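Local atomic coordinates of isochorismatase family protein family (Burkholderia thailandensis, PDB entry 3TXY), a protein that is of unknown function but belongs to the isochorismatase-like cysteine hydrolase family, and so probably acts as a hydrolase. Residues 142-147 with 152-157. Numbering follows the deposited sequence.
Sequences STAREA and YNVVVV
With its first torsion at 179°, V154 sets CG1 anti to the backbone N and CG2 anti to the carbonyl carbon, and both methyls face the helix at A144 and A147. V154 CG2 lies 3.7 Å from A147 CB and also approaches the carbonyl oxygen of A144, while V154 CG1 sits 4.3 Å from A144 CB. A144 and A147 stand one turn apart, and their short side chains let the strand come close, with the CA atoms of A144 and V154 6.6 Å apart. In Y152, CG is turned beside the backbone N (chi1 -68°), which places the edge of the ring beside A147 at the end of 142-147. A147 O lies at that edge, near the ring plane, 3.5 Å from Y152 CD2. The same oxygen accepts a hydrogen bond from the backbone, with Y152 N 3.0 Å from A147 O. The bond is nearly straight (N-H...O angle 164°), although the donor is tilted out of the carbonyl plane. It links the last turn of the helix to the residue that leads into the strand, across the four-residue connection. The phenol OH reaches past the contact to a hydrogen bond with D118, and the ring packs on L121 and R122 of helix 117-123. The contact belongs to the beta-alpha-beta unit formed by strand 128-134, helix 136-149 and strand 153-162. A144 and A147 also rest on L131 and I129 of strand 128-134, so the helix packs across both neighbouring parallel strands, while R145 on the same helix meets the second subunit.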
# COMPACT_ATOMS: atom_id res chain seq x y z
N SER A 142 -2.47 0.11 -4.08
CA SER A 142 -2.13 1.16 -3.10
C SER A 142 -3.39 1.86 -2.59
O SER A 142 -3.50 2.16 -1.39
CB SER A 142 -1.17 2.17 -3.70
OG SER A 142 0.17 1.68 -3.73
N THR A 143 -4.33 2.11 -3.49
CA THR A 143 -5.60 2.72 -3.09
C THR A 143 -6.39 1.75 -2.20
O THR A 143 -6.96 2.17 -1.17
CB THR A 143 -6.44 3.09 -4.34
OG1 THR A 143 -5.67 3.97 -5.19
CG2 THR A 143 -7.75 3.76 -3.93
N ALA A 144 -6.40 0.47 -2.58
CA ALA A 144 -7.09 -0.58 -1.83
C ALA A 144 -6.52 -0.71 -0.40
O ALA A 144 -7.26 -0.73 0.59
CB ALA A 144 -6.98 -1.92 -2.56
N ARG A 145 -5.20 -0.79 -0.31
CA ARG A 145 -4.53 -0.86 0.98
C ARG A 145 -4.85 0.33 1.89
O ARG A 145 -5.16 0.17 3.06
CB ARG A 145 -3.03 -0.94 0.77
CG ARG A 145 -2.57 -2.33 0.33
CD ARG A 145 -1.06 -2.33 0.11
NE ARG A 145 -0.56 -3.62 -0.36
CZ ARG A 145 0.13 -4.50 0.36
NH1 ARG A 145 0.46 -4.25 1.63
NH2 ARG A 145 0.52 -5.63 -0.21
N GLU A 146 -4.78 1.53 1.34
CA GLU A 146 -5.06 2.73 2.11
C GLU A 146 -6.54 2.83 2.50
O GLU A 146 -6.86 3.28 3.58
CB GLU A 146 -4.58 3.98 1.36
CG GLU A 146 -4.74 5.24 2.19
CD GLU A 146 -3.80 6.38 1.79
OE1 GLU A 146 -3.82 7.39 2.50
OE2 GLU A 146 -3.05 6.29 0.79
N ALA A 147 -7.43 2.45 1.58
CA ALA A 147 -8.87 2.51 1.84
C ALA A 147 -9.26 1.59 3.00
O ALA A 147 -10.02 1.95 3.90
CB ALA A 147 -9.64 2.15 0.59
N TYR A 152 -12.81 1.72 5.11
CA TYR A 152 -13.77 1.47 4.02
C TYR A 152 -13.85 -0.01 3.73
O TYR A 152 -12.83 -0.72 3.77
CB TYR A 152 -13.34 2.20 2.74
CG TYR A 152 -13.43 3.70 2.87
CD1 TYR A 152 -14.64 4.36 2.73
CD2 TYR A 152 -12.29 4.47 3.10
CE1 TYR A 152 -14.73 5.75 2.88
CE2 TYR A 152 -12.36 5.86 3.21
CZ TYR A 152 -13.59 6.49 3.11
OH TYR A 152 -13.66 7.87 3.24
N ASN A 153 -15.06 -0.49 3.42
CA ASN A 153 -15.24 -1.83 2.86
C ASN A 153 -14.85 -1.77 1.38
O ASN A 153 -15.44 -1.00 0.60
CB ASN A 153 -16.67 -2.30 3.00
CG ASN A 153 -17.11 -2.35 4.44
OD1 ASN A 153 -16.64 -3.20 5.22
ND2 ASN A 153 -18.00 -1.44 4.81
N VAL A 154 -13.81 -2.51 1.02
CA VAL A 154 -13.25 -2.47 -0.33
C VAL A 154 -13.64 -3.71 -1.13
O VAL A 154 -13.51 -4.84 -0.65
CB VAL A 154 -11.71 -2.38 -0.31
CG1 VAL A 154 -11.15 -2.35 -1.74
CG2 VAL A 154 -11.22 -1.17 0.49
N VAL A 155 -14.12 -3.49 -2.35
CA VAL A 155 -14.39 -4.55 -3.30
C VAL A 155 -13.56 -4.26 -4.54
O VAL A 155 -13.64 -3.15 -5.12
CB VAL A 155 -15.88 -4.62 -3.66
CG1 VAL A 155 -16.16 -5.76 -4.65
CG2 VAL A 155 -16.71 -4.77 -2.39
N VAL A 156 -12.76 -5.23 -4.97
CA VAL A 156 -11.99 -5.12 -6.21
C VAL A 156 -12.62 -5.97 -7.32
O VAL A 156 -12.95 -7.14 -7.11
CB VAL A 156 -10.52 -5.50 -6.00
CG1 VAL A 156 -9.73 -5.22 -7.26
CG2 VAL A 156 -9.96 -4.70 -4.85
N VAL A 157 -12.77 -5.37 -8.50
CA VAL A 157 -13.48 -5.99 -9.61
C VAL A 157 -12.48 -6.70 -10.51
O VAL A 157 -11.77 -6.07 -11.30
CB VAL A 157 -14.30 -4.96 -10.43
CG1 VAL A 157 -15.04 -5.65 -11.56
CG2 VAL A 157 -15.28 -4.21 -9.52